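Local coordinates for protein bottromycin amidohydrolase (Streptomyces purpureus, PDB 6I5S) that acts as a thiazoline-specific, zinc-containing amidohydrolase and is the gatekeeper of bottromycin biosynthesis, at residues Val100-Gly105 / Val354-Ser359; Gly110-Arg115 / Arg399-Phe404; Leu125-His130 / Pro138-Thr143. One frame throughout, in Å; residues are numbered along the deposited sequence.

Contact 1: Val100-Gly105 / Val354-Ser359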
# COMPACT_ATOMS: atom_id res chain seq x y z
N VAL A 100 -8.66 -11.21 6.23
CA VAL A 100 -7.74 -12.10 5.53
C VAL A 100 -7.92 -12.02 4.01
O VAL A 100 -6.96 -12.25 3.27
CB VAL A 100 -7.93 -13.54 6.04
CG1 VAL A 100 -9.34 -14.02 5.77
CG2 VAL A 100 -6.92 -14.47 5.41
N SER A 101 -9.10 -11.64 3.52
CA SER A 101 -9.28 -11.40 2.09
C SER A 101 -8.28 -10.37 1.57
O SER A 101 -7.73 -10.52 0.48
CB SER A 101 -10.72 -10.95 1.84
OG SER A 101 -10.88 -10.58 0.49
N ASP A 102 -8.09 -9.27 2.31
CA ASP A 102 -7.11 -8.27 1.91
C ASP A 102 -5.70 -8.84 1.87
O ASP A 102 -4.91 -8.49 0.99
CB ASP A 102 -7.14 -7.09 2.89
CG ASP A 102 -8.52 -6.49 3.08
OD1 ASP A 102 -9.39 -6.65 2.19
OD2 ASP A 102 -8.75 -5.77 4.10
N LEU A 103 -5.34 -9.65 2.87
CA LEU A 103 -3.99 -10.20 2.92
C LEU A 103 -3.72 -11.07 1.70
O LEU A 103 -2.64 -10.99 1.09
CB LEU A 103 -3.82 -11.00 4.23
CG LEU A 103 -3.86 -10.19 5.56
CD1 LEU A 103 -3.85 -11.14 6.73
CD2 LEU A 103 -2.69 -9.25 5.63
N VAL A 104 -4.69 -11.88 1.31
CA VAL A 104 -4.54 -12.74 0.13
C VAL A 104 -4.45 -11.91 -1.14
O VAL A 104 -3.61 -12.18 -2.00
CB VAL A 104 -5.68 -13.78 0.07
CG1 VAL A 104 -5.60 -14.52 -1.29
CG2 VAL A 104 -5.58 -14.78 1.26
N GLY A 105 -5.30 -10.88 -1.27
CA GLY A 105 -5.24 -10.00 -2.43
C GLY A 105 -3.88 -9.36 -2.60
O GLY A 105 -3.32 -9.34 -3.70
N VAL A 354 -11.69 0.29 -4.14
CA VAL A 354 -10.23 0.18 -4.08
C VAL A 354 -9.92 -1.18 -3.46
O VAL A 354 -10.02 -1.34 -2.24
CB VAL A 354 -9.61 1.32 -3.30
CG1 VAL A 354 -8.09 1.25 -3.44
CG2 VAL A 354 -10.15 2.66 -3.82
N VAL A 355 -9.62 -2.17 -4.31
CA VAL A 355 -9.53 -3.57 -3.89
C VAL A 355 -8.08 -3.89 -3.56
O VAL A 355 -7.20 -3.73 -4.42
CB VAL A 355 -10.06 -4.51 -4.98
CG1 VAL A 355 -9.92 -6.02 -4.55
CG2 VAL A 355 -11.53 -4.22 -5.30
N ALA A 356 -7.84 -4.37 -2.34
CA ALA A 356 -6.49 -4.77 -1.94
C ALA A 356 -5.88 -5.76 -2.95
O ALA A 356 -6.42 -6.84 -3.20
CB ALA A 356 -6.51 -5.42 -0.53
N GLY A 357 -4.72 -5.40 -3.48
CA GLY A 357 -4.08 -6.20 -4.50
C GLY A 357 -4.10 -5.53 -5.86
O GLY A 357 -3.12 -4.87 -6.29
N PRO A 358 -5.21 -5.64 -6.59
CA PRO A 358 -5.26 -4.97 -7.91
C PRO A 358 -5.07 -3.47 -7.82
O PRO A 358 -4.47 -2.89 -8.73
CB PRO A 358 -6.65 -5.33 -8.44
CG PRO A 358 -7.13 -6.44 -7.59
CD PRO A 358 -6.45 -6.36 -6.29
N SER A 359 -5.55 -2.84 -6.75
CA SER A 359 -5.45 -1.38 -6.61
C SER A 359 -3.99 -0.93 -6.55
O SER A 359 -3.67 0.22 -6.93
CB SER A 359 -6.20 -0.90 -5.36
OG SER A 359 -5.68 -1.44 -4.16

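Contact 2: Gly110-Arg115 / Arg399-Phe404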
# COMPACT_ATOMS: atom_id res chain seq x y z
N GLY A 110 1.85 -9.61 -5.55
CA GLY A 110 3.27 -9.39 -5.31
C GLY A 110 3.58 -8.47 -4.15
O GLY A 110 4.73 -8.07 -3.97
N VAL A 111 2.56 -8.09 -3.40
CA VAL A 111 2.72 -7.17 -2.27
C VAL A 111 3.02 -8.02 -1.03
O VAL A 111 2.14 -8.74 -0.52
CB VAL A 111 1.48 -6.33 -2.05
CG1 VAL A 111 1.70 -5.42 -0.81
CG2 VAL A 111 1.15 -5.45 -3.25
N THR A 112 4.25 -7.93 -0.56
CA THR A 112 4.73 -8.72 0.54
C THR A 112 4.87 -7.94 1.85
O THR A 112 5.30 -8.53 2.84
CB THR A 112 6.09 -9.37 0.19
OG1 THR A 112 7.04 -8.39 -0.18
CG2 THR A 112 5.95 -10.35 -1.00
N ALA A 113 4.57 -6.64 1.83
CA ALA A 113 4.56 -5.81 3.02
C ALA A 113 3.59 -4.65 2.78
O ALA A 113 3.22 -4.34 1.64
CB ALA A 113 5.95 -5.27 3.34
N TYR A 114 3.08 -4.08 3.86
CA TYR A 114 2.19 -2.93 3.73
C TYR A 114 2.34 -2.07 4.99
O TYR A 114 2.64 -2.58 6.08
CB TYR A 114 0.74 -3.38 3.53
CG TYR A 114 0.14 -4.21 4.68
CD1 TYR A 114 -0.67 -3.63 5.67
CD2 TYR A 114 0.37 -5.58 4.77
CE1 TYR A 114 -1.18 -4.38 6.74
CE2 TYR A 114 -0.17 -6.37 5.82
CZ TYR A 114 -0.96 -5.77 6.78
OH TYR A 114 -1.46 -6.49 7.78
N ARG A 115 2.08 -0.77 4.81
CA ARG A 115 1.86 0.16 5.93
C ARG A 115 0.37 0.18 6.23
O ARG A 115 -0.47 0.54 5.40
CB ARG A 115 2.39 1.56 5.63
CG ARG A 115 3.87 1.61 5.37
CD ARG A 115 4.43 3.05 5.44
NE ARG A 115 3.66 4.00 4.59
CZ ARG A 115 3.77 5.32 4.61
NH1 ARG A 115 3.03 6.08 3.82
NH2 ARG A 115 4.65 5.95 5.41
N ARG A 399 15.51 -10.73 4.17
CA ARG A 399 14.37 -11.61 4.03
C ARG A 399 14.07 -11.83 2.55
O ARG A 399 14.10 -10.92 1.73
CB ARG A 399 13.13 -11.05 4.74
CG ARG A 399 11.90 -11.99 4.71
CD ARG A 399 10.77 -11.61 5.66
NE ARG A 399 10.28 -10.24 5.46
CZ ARG A 399 10.32 -9.28 6.37
NH1 ARG A 399 10.80 -9.51 7.57
NH2 ARG A 399 9.86 -8.07 6.08
N ALA A 400 13.78 -13.07 2.20
CA ALA A 400 13.57 -13.44 0.81
C ALA A 400 12.11 -13.16 0.46
O ALA A 400 11.24 -14.03 0.45
CB ALA A 400 13.94 -14.90 0.60
N ASP A 401 11.86 -11.88 0.23
CA ASP A 401 10.60 -11.35 -0.27
C ASP A 401 10.88 -10.83 -1.69
O ASP A 401 11.46 -9.75 -1.86
CB ASP A 401 10.11 -10.20 0.60
CG ASP A 401 9.75 -10.59 2.02
OD1 ASP A 401 9.32 -11.73 2.32
OD2 ASP A 401 9.90 -9.68 2.90
N LEU A 402 10.43 -11.55 -2.70
CA LEU A 402 10.80 -11.27 -4.09
C LEU A 402 9.65 -11.60 -5.01
O LEU A 402 8.85 -12.47 -4.69
CB LEU A 402 12.01 -12.10 -4.49
CG LEU A 402 13.32 -11.89 -3.71
CD1 LEU A 402 14.35 -12.96 -4.11
CD2 LEU A 402 13.82 -10.47 -4.02
N VAL A 403 9.60 -10.95 -6.17
CA VAL A 403 8.57 -11.22 -7.17
C VAL A 403 9.23 -11.72 -8.45
O VAL A 403 10.22 -11.16 -8.90
CB VAL A 403 7.73 -9.98 -7.46
CG1 VAL A 403 6.49 -10.34 -8.24
CG2 VAL A 403 7.34 -9.27 -6.14
N PHE A 404 8.68 -12.78 -9.01
CA PHE A 404 9.28 -13.51 -10.12
C PHE A 404 8.42 -13.40 -11.38
O PHE A 404 7.19 -13.54 -11.30
CB PHE A 404 9.40 -14.99 -9.78
CG PHE A 404 10.48 -15.32 -8.82
CD1 PHE A 404 11.57 -16.06 -9.23
CD2 PHE A 404 10.41 -14.92 -7.49
CE1 PHE A 404 12.57 -16.41 -8.34
CE2 PHE A 404 11.41 -15.27 -6.61
CZ PHE A 404 12.50 -16.01 -7.04
O HOH W 1 6.90 -10.84 3.91
O HOH W 2 8.52 -7.37 2.01

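Contact 3: Leu125-His130 / Pro138-Thr143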
# COMPACT_ATOMS: atom_id res chain seq x y z
N LEU A 125 -0.70 -8.62 16.12
CA LEU A 125 -0.85 -10.08 16.15
C LEU A 125 -0.45 -10.69 14.82
O LEU A 125 0.30 -11.67 14.76
CB LEU A 125 -2.29 -10.46 16.53
CG LEU A 125 -2.66 -11.92 16.73
CD1 LEU A 125 -2.81 -12.61 15.36
CD2 LEU A 125 -1.66 -12.67 17.60
N ALA A 126 -0.93 -10.09 13.72
CA ALA A 126 -0.57 -10.58 12.40
C ALA A 126 0.93 -10.53 12.18
O ALA A 126 1.48 -11.43 11.56
CB ALA A 126 -1.31 -9.75 11.34
N ALA A 127 1.61 -9.49 12.71
CA ALA A 127 3.07 -9.43 12.62
C ALA A 127 3.69 -10.59 13.41
O ALA A 127 4.72 -11.14 13.00
CB ALA A 127 3.62 -8.10 13.16
N GLY A 128 3.07 -10.99 14.53
CA GLY A 128 3.60 -12.12 15.31
C GLY A 128 3.45 -13.42 14.52
O GLY A 128 4.34 -14.28 14.53
N VAL A 129 2.32 -13.57 13.83
CA VAL A 129 2.10 -14.76 13.00
C VAL A 129 3.16 -14.81 11.91
O VAL A 129 3.65 -15.89 11.55
CB VAL A 129 0.68 -14.73 12.42
CG1 VAL A 129 0.48 -15.78 11.31
CG2 VAL A 129 -0.31 -14.91 13.53
N HIS A 130 3.48 -13.66 11.33
CA HIS A 130 4.55 -13.59 10.34
C HIS A 130 5.91 -13.99 10.92
O HIS A 130 6.63 -14.84 10.37
CB HIS A 130 4.60 -12.16 9.78
CG HIS A 130 5.46 -12.02 8.57
ND1 HIS A 130 6.84 -12.10 8.62
CD2 HIS A 130 5.14 -11.79 7.28
CE1 HIS A 130 7.32 -11.92 7.40
NE2 HIS A 130 6.31 -11.74 6.58
N PRO A 138 1.71 -11.01 4.16
CA PRO A 138 2.60 -9.87 4.03
C PRO A 138 2.96 -9.34 5.41
O PRO A 138 2.16 -9.43 6.35
CB PRO A 138 1.77 -8.83 3.26
CG PRO A 138 0.50 -9.51 2.88
CD PRO A 138 0.33 -10.72 3.78
N ARG A 139 4.13 -8.71 5.48
CA ARG A 139 4.60 -8.16 6.76
C ARG A 139 4.01 -6.77 6.97
O ARG A 139 4.17 -5.91 6.10
CB ARG A 139 6.12 -8.09 6.73
CG ARG A 139 6.81 -7.58 8.02
CD ARG A 139 6.69 -8.63 9.17
NE ARG A 139 7.55 -8.27 10.29
CZ ARG A 139 8.54 -9.02 10.79
NH1 ARG A 139 8.82 -10.22 10.30
NH2 ARG A 139 9.24 -8.54 11.80
N PRO A 140 3.37 -6.49 8.12
CA PRO A 140 2.83 -5.15 8.37
C PRO A 140 3.80 -4.20 9.03
O PRO A 140 4.71 -4.59 9.78
CB PRO A 140 1.63 -5.42 9.29
CG PRO A 140 2.07 -6.66 10.09
CD PRO A 140 3.05 -7.44 9.22
N TRP A 141 3.56 -2.91 8.75
CA TRP A 141 4.16 -1.79 9.47
C TRP A 141 2.97 -1.03 10.04
O TRP A 141 2.07 -0.63 9.29
CB TRP A 141 5.03 -0.94 8.55
CG TRP A 141 5.75 0.23 9.10
CD1 TRP A 141 7.07 0.26 9.45
CD2 TRP A 141 5.25 1.54 9.35
NE1 TRP A 141 7.43 1.50 9.88
CE2 TRP A 141 6.32 2.31 9.83
CE3 TRP A 141 3.99 2.14 9.23
CZ2 TRP A 141 6.18 3.63 10.21
CZ3 TRP A 141 3.86 3.48 9.56
CH2 TRP A 141 4.94 4.20 10.07
N VAL A 142 2.89 -0.89 11.36
CA VAL A 142 1.61 -0.66 12.02
C VAL A 142 1.67 0.66 12.80
O VAL A 142 2.51 0.80 13.70
CB VAL A 142 1.28 -1.83 12.95
CG1 VAL A 142 -0.08 -1.62 13.58
CG2 VAL A 142 1.39 -3.16 12.17
N THR A 143 0.73 1.60 12.54
CA THR A 143 0.65 2.77 13.41
C THR A 143 -0.19 2.47 14.65
O THR A 143 -1.00 1.53 14.67
CB THR A 143 0.02 3.98 12.70
OG1 THR A 143 -1.32 3.67 12.33
CG2 THR A 143 0.76 4.30 11.48

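Contact 1: Val100-Gly105 / Val354-Ser359
Asp-102 has CG beside its own backbone N and anti to the carbonyl carbon (chi1 -54°), which turns the carboxylate back toward the N-terminal start of the helix and leaves the CB methylene to meet Ala-356. The CB atoms of Asp-102 and Ala-356 lie 3.9 Å apart. The same methyl, Ala-356 CB, also rests 3.8 Å from Asp-102 O. The carboxylate is used outside the two segments: OD1 forms a salt bridge with Arg-300, and OD2 accepts a hydrogen bond from Ser-98 N.

One turn on, the contact is backbone against backbone. Gly-105 CA approaches Ala-356 O at 3.5 Å in a CA-H...O contact. Gly-105 O in turn faces Gly-357 CA at 3.3 Å, a second contact of this kind. The two glycine CA atoms of Gly-105 and Gly-357 are only 4.5 Å apart. A side chain on Gly-105 would run into Ala-356 O, and one on Gly-357 into Gly-105 O. Gly-357 also has backbone angles that would jam a side chain against the preceding carbonyl. No hydrogen bond joins the segments.

The turn at 354-359 is braced from within. Val-355 O accepts from Ser-359 N and also from Ser-359 OG, the latter at 2.8 Å and from above the carbonyl plane.

The contact is buried. It sets helix 100-108 against the start of helix 358-369, consistent with the helices that follow the first and last strands of an amidohydrolase barrel meeting where it closes. Helix 23-31 packs on Val-100 and Val-104, and helix 431-444 on Val-104, Val-355 and Pro-358.

Contact 2: Gly110-Arg115 / Arg399-Phe404
A Schellman motif ends helix 100-108 at Gly-110, and this helix end touches Val-403 where two parts of the fold join. Strand 111-116 runs parallel to strand 84-95, as expected of the amidohydrolase barrel. Strand 402-405 pairs antiparallel with the same strand 84-95 and with 421-424. The contact lies where strand 111-116 begins, probably at the end of the barrel next to the small beta domain common in this superfamily.

CG2 of Val-403 lies beside the backbone N, anti to the carbonyl carbon, and from there reaches Gly-110 O at 3.6 Å. Gly-110 is C-prime of the motif, with positive phi, and a side chain there would press tightly on Val-403 CG1.

Thr-112 and Asp-401 make the second touch. Their side chains pass at a slant, and Thr-112 OG1 comes 3.6 Å from Asp-401 CB. No direct hydrogen bond links the segments. Two waters do so instead. One donates to Thr-112 O and to Asp-401 OD1. OD1 also accepts from Asp-425 N, so it has two partners. OD2 is held by Arg-399 NE in a salt bridge of 2.6 Å, on its syn side and close to the guanidinium plane. With an alanine here instead of Asp-401, both waters would probably lose their acceptor on this side, and Arg-399 NE its countercharge.

The second water lies 2.8 Å from Thr-112 OG1 and donates to Asp-401 OD2, also at 2.8 Å.

Contact 3: Leu125-His130 / Pro138-Thr143
The imidazole of His-130 carries Arg-139 CD over one face. CD stands 3.6 Å from the ring centroid and 16° off the ring normal, a CH-pi contact displaced toward the ND1 side. Pro-138 C approaches CD2 of the same His-130 ring obliquely, at 3.8 Å. The guanidinium of Arg-139 does not stack on the imidazole. The two planes are 70° apart, and His-130 ND1 sits near the edge of the guanidinium, 3.2 Å from Arg-139 NH1.

Torsions explain this wrap. CG of His-130 is anti to the backbone N, and this carries the ring from the helix to the strand. The Arg-139 chain leaves its backbone extended and then bends at chi2 (70°). The bend lays the chain around the ring: CB is 3.7 Å from His-130 NE2, CD covers the face, and NH1 arrives beside ND1. The side chains cross at about a right angle.

The guanidinium has company of like charge. Arg-131 lies near its NH2 and Arg-399 near its NH1. Trp-391 also touches this side chain.

A second, apolar patch lies one helical turn back. Ala-127 CB meets Pro-140 CG at 3.7 Å, and the proline ring lies along Ala-127, with Pro-140 CD 3.9 Å from Ala-127 CA. The small methyl lets helix and strand come close here. Tyr-114 of strand 111-116 also touches Pro-138 and Pro-140.

The contact packs helix 121-132 on the strand that follows it. Strand 111-116, this helix and strand 139-142 form a beta-alpha-beta crossover with parallel strands, the repeating element of the amidohydrolase barrel.

Overall arrangement
Strand 111-116 ties the three contacts together. Contacts 2 and 3 have centres about 13 Å apart and share a sheet: Arg-139 N probably hydrogen-bonds to Thr-112 O at 2.9 Å. Contact 1 meets both through Leu-103, whose CD2 lies 3.7 Å from Tyr-114 OH and 3.8 Å from Pro-138 CD. In the chain, contact 3 is nested inside the loops closed by contacts 1 and 2, which cross each other. Contact 1 approaches the metal site: the Asp-102 side chain is about 12 Å from a zinc ion. His-94 and His-96, both zinc ligands, come shortly before helix 100-108, and the ligand Asp-348 shortly before 354-359.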